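Local atomic coordinates of thiol peroxidase (Aquifex aeolicus, PDB entry 2YZH), a protein that probably reduces hydrogen peroxide and organic hydroperoxides to water and alcohols at the expense of thioredoxin, as a homodimeric peroxiredoxin of the Tpx subfamily. Residues T6-G11 and L150-T155; R26-A30 and I41-A45; V33-L37 and P90-K94; T67-N71 and F100-V105; V84-D88 and K129-A133. All blocks are in the same frame, centred on the assembly; numbering follows the deposited sequence.

Interaction 1: residues T6-G11 and L150-T155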
# COMPACT_ATOMS: atom_id res chain seq x y z
N THR D 6 4.29 11.39 -17.91
CA THR D 6 4.98 10.26 -18.54
C THR D 6 6.48 10.52 -18.63
O THR D 6 6.93 11.67 -18.65
CB THR D 6 4.45 10.01 -19.98
OG1 THR D 6 3.03 9.77 -19.94
CG2 THR D 6 5.14 8.81 -20.60
N VAL D 7 7.26 9.44 -18.66
CA VAL D 7 8.71 9.51 -18.81
C VAL D 7 9.07 8.29 -19.62
O VAL D 7 8.25 7.37 -19.75
CB VAL D 7 9.47 9.42 -17.46
CG1 VAL D 7 9.16 10.63 -16.60
CG2 VAL D 7 9.12 8.13 -16.74
N ASN D 8 10.26 8.27 -20.20
CA ASN D 8 10.68 7.10 -20.96
C ASN D 8 11.64 6.26 -20.13
O ASN D 8 12.39 6.78 -19.31
CB ASN D 8 11.42 7.51 -22.24
CG ASN D 8 10.53 8.20 -23.25
OD1 ASN D 8 9.34 7.89 -23.36
ND2 ASN D 8 11.10 9.12 -24.01
N LEU D 9 11.59 4.95 -20.34
CA LEU D 9 12.51 4.03 -19.69
C LEU D 9 13.15 3.29 -20.86
O LEU D 9 12.51 2.48 -21.51
CB LEU D 9 11.80 3.03 -18.78
CG LEU D 9 12.73 1.90 -18.28
CD1 LEU D 9 13.97 2.50 -17.60
CD2 LEU D 9 11.97 1.00 -17.30
N LYS D 10 14.42 3.61 -21.12
CA LYS D 10 15.13 3.00 -22.24
C LYS D 10 14.37 3.24 -23.55
O LYS D 10 14.22 2.35 -24.37
CB LYS D 10 15.34 1.50 -22.00
CG LYS D 10 16.21 1.22 -20.78
CD LYS D 10 16.44 -0.25 -20.54
CE LYS D 10 17.33 -0.47 -19.32
NZ LYS D 10 17.53 -1.91 -19.02
N GLY D 11 13.88 4.47 -23.72
CA GLY D 11 13.17 4.82 -24.94
C GLY D 11 11.67 4.54 -24.99
O GLY D 11 10.97 5.08 -25.84
N LEU D 150 11.63 17.07 -14.16
CA LEU D 150 11.39 15.65 -14.35
C LEU D 150 12.27 15.23 -15.51
O LEU D 150 12.04 15.66 -16.64
CB LEU D 150 9.92 15.39 -14.70
CG LEU D 150 9.61 13.92 -15.02
CD1 LEU D 150 9.81 13.07 -13.77
CD2 LEU D 150 8.17 13.79 -15.51
N VAL D 151 13.27 14.40 -15.24
CA VAL D 151 14.17 13.93 -16.29
C VAL D 151 13.30 13.11 -17.25
O VAL D 151 12.64 12.16 -16.84
CB VAL D 151 15.31 13.07 -15.70
CG1 VAL D 151 16.33 12.72 -16.78
CG2 VAL D 151 15.99 13.84 -14.57
N PRO D 152 13.30 13.46 -18.55
CA PRO D 152 12.50 12.77 -19.56
C PRO D 152 12.78 11.29 -19.81
O PRO D 152 11.92 10.58 -20.34
CB PRO D 152 12.71 13.62 -20.81
CG PRO D 152 14.12 14.12 -20.63
CD PRO D 152 14.14 14.51 -19.16
N GLU D 153 13.97 10.83 -19.44
CA GLU D 153 14.35 9.43 -19.62
C GLU D 153 15.00 8.98 -18.33
O GLU D 153 15.93 9.62 -17.85
CB GLU D 153 15.33 9.29 -20.79
CG GLU D 153 16.18 8.02 -20.79
CD GLU D 153 15.36 6.74 -20.90
OE1 GLU D 153 14.58 6.61 -21.87
OE2 GLU D 153 15.51 5.86 -20.03
N ILE D 154 14.52 7.87 -17.77
CA ILE D 154 15.06 7.36 -16.52
C ILE D 154 16.57 7.10 -16.54
O ILE D 154 17.25 7.35 -15.54
CB ILE D 154 14.32 6.07 -16.10
CG1 ILE D 154 12.86 6.41 -15.77
CG2 ILE D 154 14.99 5.45 -14.87
CD1 ILE D 154 11.97 5.20 -15.59
N THR D 155 17.11 6.62 -17.66
CA THR D 155 18.55 6.34 -17.72
C THR D 155 19.43 7.59 -17.83
O THR D 155 20.64 7.50 -17.70
CB THR D 155 18.94 5.43 -18.91
OG1 THR D 155 18.62 6.08 -20.14
CG2 THR D 155 18.21 4.09 -18.82

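Interaction 2: residues R26-A30 and I41-A45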
# COMPACT_ATOMS: atom_id res chain seq x y z
N ARG D 26 1.27 23.52 -2.93
CA ARG D 26 1.83 23.27 -1.60
C ARG D 26 2.62 21.97 -1.74
O ARG D 26 2.16 21.04 -2.41
CB ARG D 26 0.72 23.09 -0.56
CG ARG D 26 -0.04 24.37 -0.24
CD ARG D 26 -0.91 24.21 1.00
NE ARG D 26 -1.54 25.48 1.38
CZ ARG D 26 -2.30 25.65 2.46
NH1 ARG D 26 -2.52 24.63 3.28
NH2 ARG D 26 -2.84 26.83 2.72
N ALA D 27 3.80 21.91 -1.14
CA ALA D 27 4.62 20.70 -1.21
C ALA D 27 4.11 19.69 -0.19
O ALA D 27 4.13 19.95 1.01
CB ALA D 27 6.08 21.04 -0.93
N PRO D 28 3.66 18.51 -0.66
CA PRO D 28 3.16 17.48 0.26
C PRO D 28 4.24 17.01 1.22
O PRO D 28 5.43 17.04 0.88
CB PRO D 28 2.71 16.36 -0.68
CG PRO D 28 2.35 17.09 -1.95
CD PRO D 28 3.49 18.09 -2.06
N GLU D 29 3.85 16.60 2.42
CA GLU D 29 4.83 16.08 3.37
C GLU D 29 5.02 14.60 3.10
O GLU D 29 4.07 13.89 2.77
CB GLU D 29 4.37 16.29 4.82
CG GLU D 29 4.35 17.75 5.23
CD GLU D 29 4.19 17.94 6.73
OE1 GLU D 29 3.75 17.00 7.42
OE2 GLU D 29 4.50 19.05 7.21
N ALA D 30 6.26 14.15 3.21
CA ALA D 30 6.58 12.76 2.99
C ALA D 30 7.37 12.28 4.21
O ALA D 30 8.38 12.87 4.57
CB ALA D 30 7.42 12.59 1.73
N ILE D 41 10.79 14.13 8.05
CA ILE D 41 9.71 14.68 7.25
C ILE D 41 10.30 15.62 6.21
O ILE D 41 11.03 16.54 6.56
CB ILE D 41 8.72 15.50 8.10
CG1 ILE D 41 8.17 14.65 9.25
CG2 ILE D 41 7.61 16.05 7.20
CD1 ILE D 41 7.56 13.35 8.83
N VAL D 42 10.00 15.39 4.93
CA VAL D 42 10.47 16.28 3.88
C VAL D 42 9.20 16.90 3.29
O VAL D 42 8.14 16.29 3.33
CB VAL D 42 11.26 15.55 2.78
CG1 VAL D 42 12.50 14.90 3.38
CG2 VAL D 42 10.39 14.52 2.09
N GLY D 43 9.32 18.11 2.76
CA GLY D 43 8.15 18.78 2.21
C GLY D 43 7.51 19.68 3.25
O GLY D 43 8.08 19.88 4.33
N GLY D 44 6.34 20.22 2.94
CA GLY D 44 5.68 21.11 3.88
C GLY D 44 6.52 22.37 4.01
O GLY D 44 7.51 22.54 3.31
N ALA D 45 6.13 23.26 4.92
CA ALA D 45 6.86 24.50 5.10
C ALA D 45 7.87 24.42 6.24
O ALA D 45 7.53 24.06 7.37
CB ALA D 45 5.89 25.65 5.36
O HOH W 1 7.55 20.14 7.15

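Interaction 3: residues V33-L37 and P90-K94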
# COMPACT_ATOMS: atom_id res chain seq x y z
N VAL D 33 12.43 7.37 5.84
CA VAL D 33 13.30 6.75 6.84
C VAL D 33 14.78 6.91 6.48
O VAL D 33 15.20 6.52 5.39
CB VAL D 33 12.96 5.24 6.98
CG1 VAL D 33 13.77 4.62 8.11
CG2 VAL D 33 11.47 5.06 7.25
N THR D 34 15.56 7.47 7.40
CA THR D 34 16.99 7.67 7.17
C THR D 34 17.79 6.40 7.47
O THR D 34 17.25 5.44 8.01
CB THR D 34 17.54 8.86 8.01
OG1 THR D 34 17.17 8.71 9.38
CG2 THR D 34 16.98 10.17 7.49
N LYS D 35 19.07 6.40 7.13
CA LYS D 35 19.91 5.21 7.32
C LYS D 35 20.02 4.69 8.75
O LYS D 35 20.42 3.54 8.96
CB LYS D 35 21.31 5.45 6.73
CG LYS D 35 22.06 6.62 7.34
CD LYS D 35 23.36 6.87 6.60
CE LYS D 35 24.13 8.02 7.21
NZ LYS D 35 24.49 7.75 8.62
N ASP D 36 19.68 5.51 9.73
CA ASP D 36 19.73 5.09 11.12
C ASP D 36 18.35 4.60 11.57
O ASP D 36 18.11 4.39 12.76
CB ASP D 36 20.20 6.24 12.01
CG ASP D 36 19.36 7.49 11.84
OD1 ASP D 36 18.44 7.48 10.99
OD2 ASP D 36 19.62 8.49 12.54
N LEU D 37 17.46 4.44 10.59
CA LEU D 37 16.09 3.98 10.81
C LEU D 37 15.19 5.00 11.52
O LEU D 37 14.12 4.65 12.02
CB LEU D 37 16.06 2.65 11.58
CG LEU D 37 16.69 1.44 10.87
CD1 LEU D 37 16.43 0.18 11.69
CD2 LEU D 37 16.11 1.28 9.48
N PRO D 90 16.46 1.23 3.89
CA PRO D 90 17.51 1.98 4.58
C PRO D 90 18.84 1.21 4.63
O PRO D 90 19.91 1.82 4.61
CB PRO D 90 16.91 2.19 5.98
CG PRO D 90 15.44 2.28 5.69
CD PRO D 90 15.23 1.16 4.70
N PHE D 91 18.77 -0.11 4.70
CA PHE D 91 19.98 -0.93 4.78
C PHE D 91 20.88 -0.77 3.56
O PHE D 91 22.10 -0.81 3.68
CB PHE D 91 19.60 -2.39 4.98
CG PHE D 91 18.64 -2.60 6.11
CD1 PHE D 91 19.03 -2.34 7.43
CD2 PHE D 91 17.33 -2.99 5.86
CE1 PHE D 91 18.12 -2.48 8.48
CE2 PHE D 91 16.42 -3.12 6.90
CZ PHE D 91 16.82 -2.87 8.21
N ALA D 92 20.28 -0.60 2.39
CA ALA D 92 21.05 -0.43 1.16
C ALA D 92 21.57 1.00 1.09
O ALA D 92 22.68 1.24 0.63
CB ALA D 92 20.18 -0.73 -0.05
N GLN D 93 20.76 1.95 1.56
CA GLN D 93 21.17 3.35 1.54
C GLN D 93 22.35 3.57 2.48
O GLN D 93 23.23 4.38 2.20
CB GLN D 93 20.01 4.27 1.95
CG GLN D 93 18.79 4.18 1.04
CD GLN D 93 17.94 5.45 1.09
OE1 GLN D 93 17.78 6.05 2.16
NE2 GLN D 93 17.39 5.84 -0.05
N LYS D 94 22.36 2.85 3.60
CA LYS D 94 23.45 2.99 4.56
C LYS D 94 24.76 2.51 3.93
O LYS D 94 25.78 3.18 4.02
CB LYS D 94 23.16 2.19 5.82
CG LYS D 94 24.13 2.46 6.96
CD LYS D 94 23.77 1.65 8.20
CE LYS D 94 24.62 2.05 9.39
NZ LYS D 94 24.42 3.49 9.74
O HOH W 2 17.76 5.22 4.62

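Interaction 4: residues T67-N71 and F100-V105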
# COMPACT_ATOMS: atom_id res chain seq x y z
N THR D 67 23.82 11.19 -7.30
CA THR D 67 23.94 11.49 -5.88
C THR D 67 25.32 12.03 -5.50
O THR D 67 25.43 12.96 -4.70
CB THR D 67 23.63 10.24 -5.03
OG1 THR D 67 22.34 9.74 -5.39
CG2 THR D 67 23.64 10.60 -3.54
N LYS D 68 26.38 11.46 -6.08
CA LYS D 68 27.72 11.94 -5.78
C LYS D 68 27.89 13.36 -6.30
O LYS D 68 28.50 14.20 -5.64
CB LYS D 68 28.79 11.04 -6.43
CG LYS D 68 28.95 9.69 -5.76
CD LYS D 68 29.16 9.83 -4.26
CE LYS D 68 30.47 10.51 -3.89
NZ LYS D 68 31.64 9.59 -3.99
N LYS D 69 27.34 13.62 -7.48
CA LYS D 69 27.45 14.94 -8.10
C LYS D 69 26.72 16.00 -7.28
O LYS D 69 27.22 17.11 -7.11
CB LYS D 69 26.91 14.88 -9.53
CG LYS D 69 27.40 16.03 -10.42
CD LYS D 69 27.19 15.73 -11.90
CE LYS D 69 27.93 14.47 -12.35
NZ LYS D 69 27.73 14.16 -13.80
N PHE D 70 25.53 15.67 -6.78
CA PHE D 70 24.79 16.63 -5.97
C PHE D 70 25.48 16.83 -4.63
O PHE D 70 25.47 17.93 -4.08
CB PHE D 70 23.34 16.17 -5.76
CG PHE D 70 22.39 16.68 -6.80
CD1 PHE D 70 22.21 18.05 -6.98
CD2 PHE D 70 21.68 15.80 -7.61
CE1 PHE D 70 21.33 18.53 -7.95
CE2 PHE D 70 20.80 16.27 -8.58
CZ PHE D 70 20.63 17.64 -8.75
N ASN D 71 26.08 15.77 -4.10
CA ASN D 71 26.78 15.87 -2.83
C ASN D 71 27.94 16.86 -2.97
O ASN D 71 28.22 17.64 -2.06
CB ASN D 71 27.32 14.49 -2.42
CG ASN D 71 27.97 14.50 -1.04
OD1 ASN D 71 27.30 14.75 -0.03
ND2 ASN D 71 29.27 14.25 -1.00
N PHE D 100 30.33 5.52 -0.65
CA PHE D 100 30.54 6.75 -1.42
C PHE D 100 30.79 7.99 -0.57
O PHE D 100 30.86 9.10 -1.10
CB PHE D 100 29.35 7.00 -2.35
CG PHE D 100 29.31 6.09 -3.55
CD1 PHE D 100 29.05 4.73 -3.40
CD2 PHE D 100 29.55 6.59 -4.82
CE1 PHE D 100 29.02 3.89 -4.51
CE2 PHE D 100 29.52 5.75 -5.94
CZ PHE D 100 29.25 4.40 -5.78
N ASN D 101 30.92 7.81 0.74
CA ASN D 101 31.16 8.91 1.66
C ASN D 101 30.28 10.14 1.39
O ASN D 101 30.78 11.22 1.09
CB ASN D 101 32.63 9.33 1.60
CG ASN D 101 32.97 10.41 2.61
OD1 ASN D 101 32.78 10.24 3.81
ND2 ASN D 101 33.46 11.55 2.11
N ILE D 102 28.97 9.96 1.49
CA ILE D 102 28.03 11.06 1.26
C ILE D 102 27.77 11.75 2.60
O ILE D 102 27.13 11.18 3.48
CB ILE D 102 26.70 10.53 0.68
CG1 ILE D 102 26.96 9.80 -0.64
CG2 ILE D 102 25.73 11.69 0.46
CD1 ILE D 102 27.51 10.70 -1.72
N GLN D 103 28.26 12.98 2.74
CA GLN D 103 28.09 13.72 3.98
C GLN D 103 27.38 15.07 3.84
O GLN D 103 26.89 15.62 4.82
CB GLN D 103 29.46 13.98 4.63
CG GLN D 103 30.34 12.74 4.79
CD GLN D 103 29.77 11.74 5.76
OE1 GLN D 103 29.44 12.07 6.90
NE2 GLN D 103 29.65 10.49 5.32
N ASN D 104 27.33 15.60 2.62
CA ASN D 104 26.71 16.90 2.41
C ASN D 104 25.21 16.86 2.14
O ASN D 104 24.54 17.89 2.20
CB ASN D 104 27.41 17.63 1.27
CG ASN D 104 28.89 17.80 1.53
OD1 ASN D 104 29.29 18.26 2.61
ND2 ASN D 104 29.71 17.42 0.56
N VAL D 105 24.69 15.68 1.83
CA VAL D 105 23.26 15.54 1.58
C VAL D 105 22.76 14.34 2.37
O VAL D 105 23.55 13.50 2.81
CB VAL D 105 22.96 15.33 0.07
CG1 VAL D 105 23.45 16.52 -0.73
CG2 VAL D 105 23.60 14.05 -0.42
O HOH W 3 30.75 13.82 1.49

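Interaction 5: residues V84-D88 and K129-A133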
# COMPACT_ATOMS: atom_id res chain seq x y z
N VAL D 84 18.00 13.00 -0.86
CA VAL D 84 17.86 12.11 -2.02
C VAL D 84 16.91 11.01 -1.56
O VAL D 84 17.19 10.32 -0.58
CB VAL D 84 19.21 11.48 -2.43
CG1 VAL D 84 18.99 10.50 -3.58
CG2 VAL D 84 20.18 12.57 -2.87
N VAL D 85 15.79 10.83 -2.26
CA VAL D 85 14.80 9.82 -1.87
C VAL D 85 14.57 8.72 -2.89
O VAL D 85 14.47 8.98 -4.09
CB VAL D 85 13.44 10.50 -1.59
CG1 VAL D 85 12.42 9.46 -1.13
CG2 VAL D 85 13.61 11.58 -0.54
N SER D 86 14.47 7.48 -2.41
CA SER D 86 14.23 6.34 -3.28
C SER D 86 13.48 5.26 -2.51
O SER D 86 13.23 5.40 -1.31
CB SER D 86 15.55 5.74 -3.78
OG SER D 86 16.15 4.96 -2.76
N MET D 87 13.12 4.19 -3.20
CA MET D 87 12.40 3.10 -2.56
C MET D 87 13.38 2.06 -2.00
O MET D 87 12.95 1.01 -1.53
CB MET D 87 11.45 2.42 -3.56
CG MET D 87 10.30 3.31 -4.02
SD MET D 87 9.34 3.95 -2.63
CE MET D 87 8.17 2.63 -2.34
N ASP D 88 14.67 2.35 -2.05
CA ASP D 88 15.68 1.43 -1.50
C ASP D 88 15.42 1.30 -0.01
O ASP D 88 14.99 2.27 0.61
CB ASP D 88 17.10 2.00 -1.64
CG ASP D 88 17.54 2.15 -3.08
OD1 ASP D 88 17.58 1.14 -3.80
OD2 ASP D 88 17.87 3.29 -3.47
N LYS D 129 7.64 -0.43 -12.38
CA LYS D 129 6.41 -0.03 -11.70
C LYS D 129 6.62 -0.13 -10.19
O LYS D 129 7.15 -1.13 -9.70
CB LYS D 129 5.24 -0.92 -12.12
CG LYS D 129 3.92 -0.46 -11.52
CD LYS D 129 2.77 -1.40 -11.83
CE LYS D 129 2.84 -2.66 -10.98
NZ LYS D 129 1.49 -3.27 -10.85
N GLY D 130 6.22 0.90 -9.46
CA GLY D 130 6.38 0.89 -8.01
C GLY D 130 7.64 1.58 -7.51
O GLY D 130 7.84 1.73 -6.30
N ILE D 131 8.48 2.00 -8.46
CA ILE D 131 9.75 2.67 -8.17
C ILE D 131 9.59 4.17 -8.46
O ILE D 131 8.66 4.56 -9.17
CB ILE D 131 10.88 2.08 -9.07
CG1 ILE D 131 11.06 0.59 -8.74
CG2 ILE D 131 12.19 2.81 -8.87
CD1 ILE D 131 11.40 0.33 -7.28
N LEU D 132 10.47 5.00 -7.92
CA LEU D 132 10.36 6.44 -8.16
C LEU D 132 11.11 6.88 -9.41
O LEU D 132 12.20 6.37 -9.70
CB LEU D 132 10.89 7.23 -6.95
CG LEU D 132 10.23 6.97 -5.59
CD1 LEU D 132 10.72 8.02 -4.60
CD2 LEU D 132 8.71 7.05 -5.72
N ALA D 133 10.52 7.82 -10.16
CA ALA D 133 11.17 8.34 -11.36
C ALA D 133 12.22 9.36 -10.93
O ALA D 133 12.23 9.81 -9.77
CB ALA D 133 10.14 9.00 -12.27
O HOH W 4 12.96 4.68 -6.05

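Interaction 1: residues T6-G11 and L150-T155
Glu153 and Asn8 face each other in a single beta bridge, where Asn8 N donates to Pro152 O at 2.8 Å and Ile154 N returns the bond to Asn8 O. From that backbone the glutamate folds over the turn that follows strand 6-9. Its CB stays beside Asn8 O; CG lies anti to the backbone N (chi1 159°), and a bend at chi2 (62°) swings the carboxylate across to the main chain of Lys10 and Gly11. There Glu153 OE2 takes Lys10 N on its syn lone pair at 2.7 Å and, on the anti one, Thr155 N at 3.0 Å. Glu153 OE1 accepts Gly11 N at 2.9 Å, the donor standing 28° out of the carboxylate plane. A glutamine in its place would probably leave at least one of these backbone N-H groups without an acceptor, since an amide NH2 cannot take the part of a carboxylate oxygen. Apolar contacts flank the bridge: Val7 CG1 presses on Leu150 CD2 at a tight 3.5 Å, and Leu9 CB meets Ile154 CD1 at 3.9 Å. Strand 6-9 thus contacts both its hairpin partner 12-15, to which Val7 bonds through Val14, and the loop leading from strand 145-150 to helix 160-170.

Interaction 2: residues R26-A30 and I41-A45
Ile41 and Val42 run antiparallel to Ala30 at the open end of a beta hairpin, strands 30-34 and 39-42, at the margin of the central sheet of this thioredoxin-fold domain. Ile41 sends CG2 to the carboxylate end of Glu29, 3.9 Å from Glu29 CD, while its CA-H points at Ala30 O. Val42 forms the hydrogen-bonded pair with Ala30: Val42 N donates to Ala30 O at 3.0 Å, and Val42 O receives Ala30 N. Their side chains lie on one face of the sheet; chi1 of -61° sets Val42 CG1 anti to the carbonyl carbon and leaves Val42 CG2 between N and C, 3.6 Å from Ala30 CB. At Gly43 the strand pairing gives way to a CA-H...O contact, Gly43 CA lying 3.5 Å from Pro28 O. A CB on this glycine would run into that carbonyl oxygen, so the close backbone approach depends on its absence. Gly44 N then reaches back to Ala27 O at 2.9 Å. Glu29 stretches its chain past Gly44, Glu29 CG lying 3.9 Å from Gly44 CA. Beyond it one water donates both to Glu29 OE2, at 3.2 Å, and to Gly43 O.

Interaction 3: residues V33-L37 and P90-K94
Pro90, the first residue of helix 90-100, fits its ring against the end of strand 30-34 and the type I turn Thr34-Leu37. This is the close-packed part of the contact, and it is mainly apolar. Val33 CG1 touches Pro90 CG at 3.8 Å, the two side chains meeting obliquely. Leu37 comes across the proline at about a right angle, bringing Leu37 CD2 to 3.7 Å from Pro90 CB. The same methyl, Leu37 CD2, reaches the Phe91 ring more loosely, at 4.4 Å from Phe91 CE1. Leu37 is held in place through its backbone, because the turn closes with Leu37 N donating to Thr34 O, and its CG stands anti to the carbonyl carbon (chi1 -64°), which lets the branch reach back to the helix.

Toward Lys35 the contact is looser and partly exposed. Lys35 and Lys94 meet side chain to side chain near their bases, CB to CB at 3.9 Å, with Lys94 CD running on past Lys35 O. Farther out, Lys35 NZ and Lys94 NZ end 4.4 Å apart. Such like charges would probably repel and are unlikely to add to the attraction here. No direct hydrogen bond joins the two segments; a water donates to Val33 O at 3.0 Å and to Gln93 OE1 at 2.6 Å, bridging strand end and helix.

Gln93 also packs on Val107 and Ser109, placing the first helical turn against strand 106-109, the neighbour of 30-34 in the sheet. Leu128 of a neighbouring subunit packs on Leu37, and Ser57 of that subunit on Phe91.

Interaction 4: residues T67-N71 and F100-V105
One side-chain oxygen, Asn71 OD1, is aimed from a helix into the bend of a loop and gathers consecutive backbone N-H groups there. Asn104 N donates to Asn71 OD1 at 2.8 Å, lying in the carbonyl plane, and Val105 N adds a weak bond to the same Asn71 OD1 at 3.3 Å. What brings the oxygen there is chi1 of -175°, which sets CG anti to the backbone N and turns the amide toward the loop. The other end of that amide is used too: Asn71 ND2 donates to a water at 2.9 Å, which in turn donates to Asn101 O and accepts Gln103 N. Asn104 answers with its own amide, Asn104 ND2 donating to Asn71 O at 3.0 Å from 44° out of the carbonyl plane. The two side-chain amides cross at about a right angle along their chains, though their planes differ by just 21°.

In this thioredoxin-fold protein, the pairing ties helix 61-73, which carries the predicted peroxidatic Cys63, to the loop joining helix 90-100 to strand 106-109. Were this asparagine an alanine, Asn104 N would probably lose its side-chain acceptor and the water its amide donor, though the bond from Asn104 ND2 to the backbone could remain. Ile102 CG2 borders the amide, 3.5 Å from Asn71 OD1. One turn earlier, Lys68 lies with CG near the plane of the Phe100 ring, at its edge. Bends at three torsions then curl the lysine chain back, so that Lys68 NZ makes a weak bond to Phe100 O at 3.0 Å.

Interaction 5: residues V84-D88 and K129-A133
Where strand 80-86 ends, Ser86 and Met87 pass Leu132 and Ile131 with CA atoms 6.2 Å apart in both pairs, and no direct hydrogen bond joins the two backbones. A water fills the polar role between them, accepting Met87 N at 2.9 Å and Leu132 N as well.

Side-chain packing does the rest. Leu132 meets Met87 at about a right angle, Leu132 CG lying 4.0 Å from Met87 CG. Leu132 CD1 reaches past that residue to the strand, lying 3.9 Å from Val85 O, and also approaches Val85 CG1 obliquely. In Met87, chi1 of -66° brings Met87 CG to 3.7 Å from Gly130 O; bends at chi2 and chi3 then curl the thioether, so that CE too stays near that oxygen. Ile131 adds a looser contact through CD1, at 4.3 Å from Met87 CB. Around this core, Met116 packs on both Val85 and Leu132, whereas Leu89 and Phe111 of a neighbouring subunit pack on Met87 and Ile131 respectively.

The polar groups at the strand end turn to other partners. Asp88 N donates to Ser86 OG at 3.1 Å, forming an ST turn, and Ser86 OG donates to Asp88 OD2 at 2.5 Å, approaching from 43° out of the carboxylate plane. The same carboxylate is bonded to Leu58 N and Ser57 OG, in the loop leading to helix 61-73, which carries the predicted active-site Cys63. The chemistry implies a division of labour: apolar side chains and one water join the segments, while the buried Asp88 carboxylate is bonded by its own turn and by Ser57 and Leu58.

Interaction 5 is the fully buried one, a mainly apolar contact with its centre about 9 Å from that of the chain, whereas the other four are only partly buried. Interactions 2 and 3 share the hairpin strand 30-34, one at each end: backbone pairing dominates the first, proline packing the second. Interactions 3 and 5 touch through Gln93 NE2 and Ser86 OG, a probable hydrogen bond, and both meet the same neighbouring subunit. Interaction 4 meets interaction 5 where Thr67 packs on Val84. Interactions 1 and 4 rely on side-chain acceptors for backbone N-H groups, a carboxylate in one and an amide in the other. Interactions 1 and 2 lie on opposite sides of the chain's centre.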